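Long-range contacts in alanine dehydrogenase (PDB 1OMO), which catalyses the NAD(+)-dependent oxidative deamination of L-alanine to pyruvate and ammonium, and the reverse reductive amination, as a homodimer: residues A[31-41]-A[289-297]; A[231-241]-A[258-268]. One frame throughout, in Å; residues are numbered along the deposited sequence.

Interaction 1: residues A[31-41]-A[289-297]; sequences YALGKAQMPPK and DSTGLAIQD. With NAD (nicotinamide-adenine-dinucleotide), chain D.
Met38 lays its thioether against the first turn of helix 294-311. Its SD rests on the CB of Leu293 and receives a weak hydrogen bond from the backbone N of Ile295 (3.7 Å), a bond that suits a soft, polarisable acceptor at an amide near the helix start. CG stands anti to the backbone N (chi1 180°), which carries it to within reach of Ala294 CB, where a small residue lets the chain lie close; the bend at chi3 turns only the terminal CE. Branched Ile295 serves two neighbours: its CG2 meets Met38 CB at 3.9 Å, and its CD1 touches Tyr31 CB at 3.5 Å, the two side chains crossing at about a right angle. Lys41 stretches its chain to the loop ahead of the helix, where NZ bonds Thr291 O (3.1 Å) from above the carbonyl plane and, weakly, Gly292 O. In this two-domain fold, helix 17-32, closed by a Schellman motif with Gly34 at C', and the loop that follows it thus pack on the link leaving the Rossmann domain. Gly292 suits its place because its CA lies 3.0 Å from NAD O7N and a CB would clash with that oxygen. Farther out, Gln296 OE1 accepts Leu293 N (2.8 Å) at the N-cap, Gln243 bonds Thr291 OG1, and Asp297 pairs with Arg108 and Lys65.

Interaction 2: residues A[231-241]-A[258-268]; sequences LKKAKIVVDDL and VIGVEDVHATI
Val258 sets its CG1 3.4 Å from the CE of Lys232, the two chains crossing at about a right angle, while the lysine's ammonium pairs with Glu229. Ile259 then turns inward, and its CD1 meets Ile236 CD1 tip to tip at 4.0 Å, with Leu231 also touching it. After the type I turn from Val261 to Val264, a water links Asp263 O to Ile236 N and Ala234 O, donating to both carbonyls and accepting from the amide. Val264 crosses Val238, CG1 to CG1, branched residues suiting a strand. At His265 the backbone N bonds Ile236 O (3.0 Å) in the carbonyl plane, and Lys235 CE lies over one face of the imidazole, a CH-pi contact 3.8 Å from the centroid. The lysine bends at chi3 (-73°) as NZ goes on to Gly278 O and Glu284. An alanine here would probably leave that ring face without its aliphatic cover and Glu284 without its mate. Ala266 O accepts Val238 N (3.0 Å), and Thr267, the N-cap of helix 268-273, precedes Ile268, whose N bonds Val238 O at 2.8 Å. These bonds pair strand 264-267 parallel to strand 234-238; it is the outermost strand on that side of the Rossmann sheet within this chain. The backbone bonds set the register, and apolar side chains and one water add contacts beyond them.

Interaction 2 is nested within the loop closed by interaction 1, their centres about 17 Å apart, and they meet at Asp239. Just past strand 234-238, its OD1 reaches Thr291 N (2.5 Å) and Gly292 N (2.7 Å), probable hydrogen bonds that are likely to position the loop beside the nicotinamide amide of NAD; Ser290 O lies 3.2 Å from NAD N7N. Leu293 CD2 packs against the same carboxylate oxygen at 3.4 Å. Strand 285-289, which leads into 289-297, also lies beside strand 234-238 in the sheet. The strand pair of interaction 2 is thereby joined, through Asp239 as well as through strand 285-289, to the cofactor-lining loop that interaction 1 holds against residues 31-41.

Interaction 1: residues A[31-41]-A[289-297]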
loop_
_atom_site.group_PDB
_atom_site.type_symbol
_atom_site.label_atom_id
_atom_site.label_comp_id
_atom_site.label_asym_id
_atom_site.label_seq_id
_atom_site.Cartn_x
_atom_site.Cartn_y
_atom_site.Cartn_z
ATOM N N TYR A 31 11.575 3.598 15.823
ATOM C CA TYR A 31 12.045 2.848 14.666
ATOM C C TYR A 31 13.512 2.490 14.804
ATOM O O TYR A 31 13.925 1.406 14.435
ATOM C CB TYR A 31 11.816 3.611 13.352
ATOM C CG TYR A 31 12.070 2.747 12.126
ATOM C CD1 TYR A 31 11.693 1.408 12.118
ATOM C CD2 TYR A 31 12.633 3.267 10.971
ATOM C CE1 TYR A 31 11.861 0.603 10.998
ATOM C CE2 TYR A 31 12.809 2.460 9.811
ATOM C CZ TYR A 31 12.414 1.129 9.841
ATOM O OH TYR A 31 12.509 0.308 8.725
ATOM N N ALA A 32 14.310 3.393 15.342
ATOM C CA ALA A 32 15.721 3.084 15.490
ATOM C C ALA A 32 15.919 1.975 16.550
ATOM O O ALA A 32 16.917 1.271 16.500
ATOM C CB ALA A 32 16.499 4.337 15.870
ATOM N N LEU A 33 14.972 1.827 17.487
ATOM C CA LEU A 33 15.068 0.780 18.503
ATOM C C LEU A 33 14.310 -0.498 18.081
ATOM O O LEU A 33 14.062 -1.383 18.889
ATOM C CB LEU A 33 14.517 1.273 19.835
ATOM C CG LEU A 33 15.334 2.383 20.486
ATOM C CD1 LEU A 33 14.649 2.873 21.752
ATOM C CD2 LEU A 33 16.743 1.870 20.780
ATOM N N GLY A 34 13.932 -0.571 16.811
ATOM C CA GLY A 34 13.227 -1.731 16.320
ATOM C C GLY A 34 11.805 -1.869 16.822
ATOM O O GLY A 34 11.162 -2.868 16.537
ATOM N N LYS A 35 11.295 -0.898 17.565
ATOM C CA LYS A 35 9.920 -1.003 18.049
ATOM C C LYS A 35 8.857 -0.451 17.079
ATOM O O LYS A 35 7.744 -0.110 17.475
ATOM C CB LYS A 35 9.805 -0.341 19.415
ATOM C CG LYS A 35 10.630 -1.067 20.458
ATOM C CD LYS A 35 10.603 -0.359 21.801
ATOM C CE LYS A 35 11.540 -1.029 22.801
ATOM N NZ LYS A 35 11.298 -0.432 24.127
ATOM N N ALA A 36 9.215 -0.360 15.805
ATOM C CA ALA A 36 8.290 0.102 14.772
ATOM C C ALA A 36 8.560 -0.740 13.542
ATOM O O ALA A 36 9.669 -1.208 13.317
ATOM C CB ALA A 36 8.500 1.577 14.444
ATOM N N GLN A 37 7.536 -0.939 12.745
ATOM C CA GLN A 37 7.695 -1.738 11.558
ATOM C C GLN A 37 7.402 -0.803 10.354
ATOM O O GLN A 37 6.476 0.019 10.397
ATOM C CB GLN A 37 6.717 -2.905 11.725
ATOM C CG GLN A 37 6.631 -3.974 10.654
ATOM C CD GLN A 37 5.583 -5.050 11.032
ATOM O OE1 GLN A 37 4.557 -4.753 11.684
ATOM N NE2 GLN A 37 5.832 -6.293 10.614
ATOM N N MET A 38 8.216 -0.879 9.304
ATOM C CA MET A 38 7.975 -0.026 8.152
ATOM C C MET A 38 8.561 -0.542 6.849
ATOM O O MET A 38 9.775 -0.543 6.662
ATOM C CB MET A 38 8.498 1.411 8.403
ATOM C CG MET A 38 8.289 2.378 7.244
ATOM S SD MET A 38 8.969 4.022 7.485
ATOM C CE MET A 38 10.679 3.631 7.434
ATOM N N PRO A 39 7.696 -1.007 5.933
ATOM C CA PRO A 39 8.180 -1.503 4.650
ATOM C C PRO A 39 8.534 -0.327 3.754
ATOM O O PRO A 39 8.144 0.808 4.013
ATOM C CB PRO A 39 6.979 -2.261 4.097
ATOM C CG PRO A 39 6.306 -2.782 5.337
ATOM C CD PRO A 39 6.355 -1.551 6.222
ATOM N N PRO A 40 9.315 -0.584 2.701
ATOM C CA PRO A 40 9.720 0.445 1.740
ATOM C C PRO A 40 8.428 1.009 1.092
ATOM O O PRO A 40 7.395 0.322 1.067
ATOM C CB PRO A 40 10.534 -0.353 0.715
ATOM C CG PRO A 40 11.116 -1.471 1.547
ATOM C CD PRO A 40 9.966 -1.876 2.414
ATOM N N LYS A 41 8.474 2.233 0.572
ATOM C CA LYS A 41 7.310 2.806 -0.085
ATOM C C LYS A 41 7.096 2.046 -1.395
ATOM O O LYS A 41 8.049 1.542 -1.984
ATOM C CB LYS A 41 7.541 4.283 -0.424
ATOM C CG LYS A 41 7.957 5.177 0.713
ATOM C CD LYS A 41 8.213 6.599 0.195
ATOM C CE LYS A 41 8.576 7.514 1.357
ATOM N NZ LYS A 41 8.742 8.922 0.933
ATOM N N ASP A 289 18.923 14.845 5.541
ATOM C CA ASP A 289 18.320 14.431 4.280
ATOM C C ASP A 289 16.938 13.825 4.588
ATOM O O ASP A 289 16.826 12.674 5.024
ATOM C CB ASP A 289 19.195 13.376 3.611
ATOM C CG ASP A 289 18.901 13.238 2.144
ATOM O OD1 ASP A 289 19.681 12.571 1.451
ATOM O OD2 ASP A 289 17.893 13.805 1.667
ATOM N N SER A 290 15.898 14.608 4.336
ATOM C CA SER A 290 14.548 14.196 4.616
ATOM C C SER A 290 13.797 13.633 3.405
ATOM O O SER A 290 13.787 14.224 2.327
ATOM C CB SER A 290 13.824 15.396 5.227
ATOM O OG SER A 290 12.451 15.198 5.397
ATOM N N THR A 291 13.193 12.464 3.581
ATOM C CA THR A 291 12.421 11.871 2.499
ATOM C C THR A 291 10.951 11.651 2.837
ATOM O O THR A 291 10.150 11.476 1.925
ATOM C CB THR A 291 13.003 10.499 2.014
ATOM O OG1 THR A 291 12.928 9.523 3.065
ATOM C CG2 THR A 291 14.462 10.647 1.584
ATOM N N GLY A 292 10.594 11.655 4.121
ATOM C CA GLY A 292 9.204 11.403 4.534
ATOM C C GLY A 292 8.995 9.902 4.790
ATOM O O GLY A 292 9.072 9.086 3.864
ATOM N N LEU A 293 8.729 9.527 6.040
ATOM C CA LEU A 293 8.582 8.104 6.353
ATOM C C LEU A 293 7.177 7.719 6.811
ATOM O O LEU A 293 6.510 8.498 7.493
ATOM C CB LEU A 293 9.586 7.722 7.437
ATOM C CG LEU A 293 10.969 8.399 7.471
ATOM C CD1 LEU A 293 11.711 7.929 8.744
ATOM C CD2 LEU A 293 11.765 8.073 6.247
ATOM N N ALA A 294 6.724 6.515 6.462
ATOM C CA ALA A 294 5.387 6.096 6.886
ATOM C C ALA A 294 5.239 6.147 8.419
ATOM O O ALA A 294 4.166 6.461 8.928
ATOM C CB ALA A 294 5.042 4.682 6.348
ATOM N N ILE A 295 6.293 5.877 9.169
ATOM C CA ILE A 295 6.127 5.936 10.621
ATOM C C ILE A 295 5.709 7.335 11.084
ATOM O O ILE A 295 5.000 7.452 12.074
ATOM C CB ILE A 295 7.385 5.444 11.403
ATOM C CG1 ILE A 295 8.630 6.254 11.012
ATOM C CG2 ILE A 295 7.601 3.976 11.141
ATOM C CD1 ILE A 295 9.821 6.073 11.938
ATOM N N GLN A 296 6.083 8.376 10.343
ATOM C CA GLN A 296 5.684 9.751 10.705
ATOM C C GLN A 296 4.183 9.967 10.426
ATOM O O GLN A 296 3.477 10.616 11.213
ATOM C CB GLN A 296 6.520 10.825 9.942
ATOM C CG GLN A 296 8.038 10.746 10.207
ATOM C CD GLN A 296 8.936 11.613 9.265
ATOM O OE1 GLN A 296 8.843 11.538 8.048
ATOM N NE2 GLN A 296 9.826 12.398 9.856
ATOM N N ASP A 297 3.693 9.415 9.323
ATOM C CA ASP A 297 2.278 9.571 8.974
ATOM C C ASP A 297 1.387 8.787 9.969
ATOM O O ASP A 297 0.368 9.280 10.408
ATOM C CB ASP A 297 2.046 9.106 7.529
ATOM C CG ASP A 297 2.846 9.902 6.534
ATOM O OD1 ASP A 297 2.779 11.137 6.617
ATOM O OD2 ASP A 297 3.541 9.311 5.663
HETATM P PA NAD D . 5.604 24.348 -3.647
HETATM O O1A NAD D . 5.513 24.233 -5.123
HETATM O O2A NAD D . 4.500 25.100 -2.892
HETATM O O5B NAD D . 7.012 24.921 -2.999
HETATM C C5B NAD D . 8.292 24.922 -3.760
HETATM C C4B NAD D . 8.739 26.403 -3.878
HETATM O O4B NAD D . 10.044 26.297 -4.599
HETATM C C3B NAD D . 7.884 27.359 -4.837
HETATM O O3B NAD D . 7.449 28.579 -4.116
HETATM C C2B NAD D . 8.796 27.661 -6.051
HETATM O O2B NAD D . 8.621 28.833 -6.760
HETATM C C1B NAD D . 10.198 27.443 -5.403
HETATM N N9A NAD D . 11.210 27.039 -6.335
HETATM C C8A NAD D . 11.186 26.179 -7.415
HETATM N N7A NAD D . 12.350 26.060 -8.016
HETATM C C5A NAD D . 13.217 26.833 -7.376
HETATM C C6A NAD D . 14.643 27.090 -7.582
HETATM N N6A NAD D . 15.311 26.538 -8.562
HETATM N N1A NAD D . 15.210 27.968 -6.674
HETATM C C2A NAD D . 14.534 28.559 -5.661
HETATM N N3A NAD D . 13.157 28.346 -5.429
HETATM C C4A NAD D . 12.547 27.460 -6.303
HETATM O O3 NAD D . 5.835 22.944 -2.782
HETATM P PN NAD D . 5.939 22.541 -1.135
HETATM O O1N NAD D . 6.022 23.829 -0.358
HETATM O O2N NAD D . 4.905 21.475 -0.830
HETATM O O5D NAD D . 7.476 21.850 -1.188
HETATM C C5D NAD D . 7.575 20.928 -2.458
HETATM C C4D NAD D . 8.830 20.119 -2.476
HETATM O O4D NAD D . 8.884 19.336 -1.157
HETATM C C3D NAD D . 8.901 19.017 -3.580
HETATM O O3D NAD D . 10.257 18.668 -3.916
HETATM C C2D NAD D . 8.138 17.885 -2.884
HETATM O O2D NAD D . 8.101 16.689 -3.591
HETATM C C1D NAD D . 8.863 17.882 -1.456
HETATM N N1N NAD D . 8.156 17.348 -0.240
HETATM C C2N NAD D . 8.982 16.399 0.506
HETATM C C3N NAD D . 8.421 16.017 1.778
HETATM C C7N NAD D . 9.351 14.940 2.603
HETATM O O7N NAD D . 8.786 14.199 3.458
HETATM N N7N NAD D . 10.696 14.911 2.337
HETATM C C4N NAD D . 7.207 16.476 2.342
HETATM C C5N NAD D . 6.497 17.418 1.492
HETATM C C6N NAD D . 6.965 17.843 0.238
#

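Interaction 2: residues A[231-241]-A[258-268]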
loop_
_atom_site.group_PDB
_atom_site.type_symbol
_atom_site.label_atom_id
_atom_site.label_comp_id
_atom_site.label_asym_id
_atom_site.label_seq_id
_atom_site.Cartn_x
_atom_site.Cartn_y
_atom_site.Cartn_z
ATOM N N LEU A 231 28.032 17.860 0.041
ATOM C CA LEU A 231 27.849 16.518 0.591
ATOM C C LEU A 231 29.165 15.905 1.051
ATOM O O LEU A 231 29.249 15.346 2.154
ATOM C CB LEU A 231 27.161 15.593 -0.432
ATOM C CG LEU A 231 25.725 15.942 -0.856
ATOM C CD1 LEU A 231 25.163 14.847 -1.815
ATOM C CD2 LEU A 231 24.859 16.074 0.389
ATOM N N LYS A 232 30.188 16.018 0.213
ATOM C CA LYS A 232 31.520 15.468 0.521
ATOM C C LYS A 232 32.127 15.977 1.832
ATOM O O LYS A 232 32.846 15.272 2.533
ATOM C CB LYS A 232 32.503 15.836 -0.594
ATOM C CG LYS A 232 32.182 15.263 -1.930
ATOM C CD LYS A 232 33.211 15.736 -2.914
ATOM C CE LYS A 232 32.935 15.207 -4.289
ATOM N NZ LYS A 232 33.996 15.625 -5.247
ATOM N N LYS A 233 31.817 17.228 2.125
ATOM C CA LYS A 233 32.349 17.968 3.267
ATOM C C LYS A 233 31.452 17.983 4.506
ATOM O O LYS A 233 31.760 18.678 5.483
ATOM C CB LYS A 233 32.621 19.406 2.758
ATOM C CG LYS A 233 32.495 20.562 3.736
ATOM C CD LYS A 233 32.705 21.951 3.037
ATOM C CE LYS A 233 31.528 22.344 2.154
ATOM N NZ LYS A 233 31.398 23.854 1.962
ATOM N N ALA A 234 30.378 17.192 4.498
ATOM C CA ALA A 234 29.442 17.260 5.614
ATOM C C ALA A 234 29.119 15.956 6.319
ATOM O O ALA A 234 29.370 14.867 5.806
ATOM C CB ALA A 234 28.110 17.926 5.123
ATOM N N LYS A 235 28.580 16.087 7.529
ATOM C CA LYS A 235 28.115 14.943 8.281
ATOM C C LYS A 235 26.634 14.835 7.828
ATOM O O LYS A 235 25.778 15.685 8.152
ATOM C CB LYS A 235 28.209 15.207 9.781
ATOM C CG LYS A 235 27.552 14.127 10.615
ATOM C CD LYS A 235 27.774 14.355 12.120
ATOM C CE LYS A 235 29.215 14.036 12.544
ATOM N NZ LYS A 235 29.550 14.503 13.939
ATOM N N ILE A 236 26.349 13.809 7.045
ATOM C CA ILE A 236 25.007 13.610 6.510
ATOM C C ILE A 236 24.161 12.715 7.418
ATOM O O ILE A 236 24.554 11.623 7.778
ATOM C CB ILE A 236 25.087 12.963 5.105
ATOM C CG1 ILE A 236 26.039 13.761 4.210
ATOM C CG2 ILE A 236 23.686 12.908 4.455
ATOM C CD1 ILE A 236 26.361 13.038 2.891
ATOM N N VAL A 237 22.997 13.196 7.796
ATOM C CA VAL A 237 22.121 12.402 8.630
ATOM C C VAL A 237 20.815 12.210 7.855
ATOM O O VAL A 237 20.067 13.169 7.617
ATOM C CB VAL A 237 21.881 13.097 10.006
ATOM C CG1 VAL A 237 20.834 12.320 10.866
ATOM C CG2 VAL A 237 23.206 13.106 10.775
ATOM N N VAL A 238 20.541 10.968 7.460
ATOM C CA VAL A 238 19.334 10.736 6.708
ATOM C C VAL A 238 18.127 10.309 7.547
ATOM O O VAL A 238 18.189 10.044 8.740
ATOM C CB VAL A 238 19.524 9.687 5.568
ATOM C CG1 VAL A 238 20.772 9.986 4.757
ATOM C CG2 VAL A 238 19.572 8.290 6.147
ATOM N N ASP A 239 17.020 10.273 6.832
ATOM C CA ASP A 239 15.697 9.897 7.257
ATOM C C ASP A 239 15.646 8.385 7.410
ATOM O O ASP A 239 15.335 7.812 8.448
ATOM C CB ASP A 239 14.746 10.219 6.111
ATOM C CG ASP A 239 13.611 10.940 6.578
ATOM O OD1 ASP A 239 12.750 11.294 5.774
ATOM O OD2 ASP A 239 13.601 11.164 7.808
ATOM N N ASP A 240 15.900 7.761 6.279
ATOM C CA ASP A 240 15.858 6.344 6.135
ATOM C C ASP A 240 16.926 6.141 5.121
ATOM O O ASP A 240 16.905 6.762 4.062
ATOM C CB ASP A 240 14.512 5.956 5.558
ATOM C CG ASP A 240 14.445 4.508 5.210
ATOM O OD1 ASP A 240 14.018 3.724 6.074
ATOM O OD2 ASP A 240 14.849 4.136 4.085
ATOM N N LEU A 241 17.884 5.302 5.431
ATOM C CA LEU A 241 18.961 5.100 4.498
ATOM C C LEU A 241 18.498 4.732 3.084
ATOM O O LEU A 241 18.885 5.395 2.109
ATOM C CB LEU A 241 19.929 4.044 5.030
ATOM C CG LEU A 241 21.093 3.780 4.077
ATOM C CD1 LEU A 241 21.814 5.083 3.731
ATOM C CD2 LEU A 241 22.047 2.765 4.724
ATOM N N VAL A 258 29.628 9.519 -6.503
ATOM C CA VAL A 258 30.434 10.522 -5.844
ATOM C C VAL A 258 30.642 10.168 -4.375
ATOM O O VAL A 258 31.779 10.113 -3.898
ATOM C CB VAL A 258 29.807 11.896 -6.001
ATOM C CG1 VAL A 258 30.646 12.943 -5.287
ATOM C CG2 VAL A 258 29.724 12.222 -7.493
ATOM N N ILE A 259 29.562 9.921 -3.649
ATOM C CA ILE A 259 29.715 9.518 -2.263
ATOM C C ILE A 259 29.175 8.107 -2.076
ATOM O O ILE A 259 28.354 7.622 -2.866
ATOM C CB ILE A 259 28.982 10.457 -1.291
ATOM C CG1 ILE A 259 27.528 10.599 -1.716
ATOM C CG2 ILE A 259 29.699 11.779 -1.207
ATOM C CD1 ILE A 259 26.678 11.193 -0.653
ATOM N N GLY A 260 29.645 7.437 -1.036
ATOM C CA GLY A 260 29.180 6.092 -0.775
ATOM C C GLY A 260 28.363 6.046 0.496
ATOM O O GLY A 260 27.922 7.080 1.005
ATOM N N VAL A 261 28.161 4.841 1.021
ATOM C CA VAL A 261 27.382 4.690 2.242
ATOM C C VAL A 261 28.201 5.013 3.475
ATOM O O VAL A 261 27.652 5.280 4.538
ATOM C CB VAL A 261 26.814 3.280 2.408
ATOM C CG1 VAL A 261 25.837 3.283 3.582
ATOM C CG2 VAL A 261 26.115 2.828 1.126
ATOM N N GLU A 262 29.514 4.965 3.356
ATOM C CA GLU A 262 30.301 5.314 4.508
ATOM C C GLU A 262 30.168 6.819 4.672
ATOM O O GLU A 262 30.373 7.370 5.758
ATOM C CB GLU A 262 31.746 4.889 4.316
ATOM C CG GLU A 262 32.025 3.585 5.064
ATOM C CD GLU A 262 33.488 3.211 5.049
ATOM O OE1 GLU A 262 33.964 2.877 3.952
ATOM O OE2 GLU A 262 34.159 3.256 6.115
ATOM N N ASP A 263 29.769 7.481 3.596
ATOM C CA ASP A 263 29.601 8.907 3.650
ATOM C C ASP A 263 28.335 9.313 4.400
ATOM O O ASP A 263 28.088 10.504 4.625
ATOM C CB ASP A 263 29.602 9.482 2.235
ATOM C CG ASP A 263 30.940 9.283 1.533
ATOM O OD1 ASP A 263 31.054 8.368 0.693
ATOM O OD2 ASP A 263 31.887 10.041 1.846
ATOM N N VAL A 264 27.517 8.346 4.778
ATOM C CA VAL A 264 26.322 8.696 5.529
ATOM C C VAL A 264 26.667 8.382 6.970
ATOM O O VAL A 264 27.045 7.255 7.304
ATOM C CB VAL A 264 25.074 7.890 5.104
ATOM C CG1 VAL A 264 23.929 8.193 6.047
ATOM C CG2 VAL A 264 24.658 8.271 3.705
ATOM N N HIS A 265 26.542 9.389 7.819
ATOM C CA HIS A 265 26.892 9.227 9.215
ATOM C C HIS A 265 25.897 8.456 10.099
ATOM O O HIS A 265 26.298 7.621 10.920
ATOM C CB HIS A 265 27.158 10.605 9.834
ATOM C CG HIS A 265 27.480 10.552 11.291
ATOM N ND1 HIS A 265 26.848 11.348 12.227
ATOM C CD2 HIS A 265 28.324 9.755 11.986
ATOM C CE1 HIS A 265 27.285 11.036 13.430
ATOM N NE2 HIS A 265 28.180 10.072 13.314
ATOM N N ALA A 266 24.613 8.743 9.947
ATOM C CA ALA A 266 23.620 8.087 10.778
ATOM C C ALA A 266 22.235 8.405 10.251
ATOM O O ALA A 266 22.109 9.180 9.319
ATOM C CB ALA A 266 23.764 8.624 12.207
ATOM N N THR A 267 21.208 7.800 10.836
ATOM C CA THR A 267 19.823 8.121 10.493
ATOM C C THR A 267 19.458 9.048 11.661
ATOM O O THR A 267 20.116 9.040 12.695
ATOM C CB THR A 267 18.873 6.903 10.549
ATOM O OG1 THR A 267 18.830 6.399 11.891
ATOM C CG2 THR A 267 19.343 5.787 9.615
ATOM N N ILE A 268 18.425 9.853 11.516
ATOM C CA ILE A 268 18.055 10.762 12.593
ATOM C C ILE A 268 17.588 10.002 13.850
ATOM O O ILE A 268 17.768 10.485 14.968
ATOM C CB ILE A 268 16.974 11.762 12.095
ATOM C CG1 ILE A 268 16.712 12.830 13.150
ATOM C CG2 ILE A 268 15.704 11.009 11.723
ATOM C CD1 ILE A 268 17.949 13.471 13.659
HETATM O O HOH W 1 28.345 12.200 6.556
#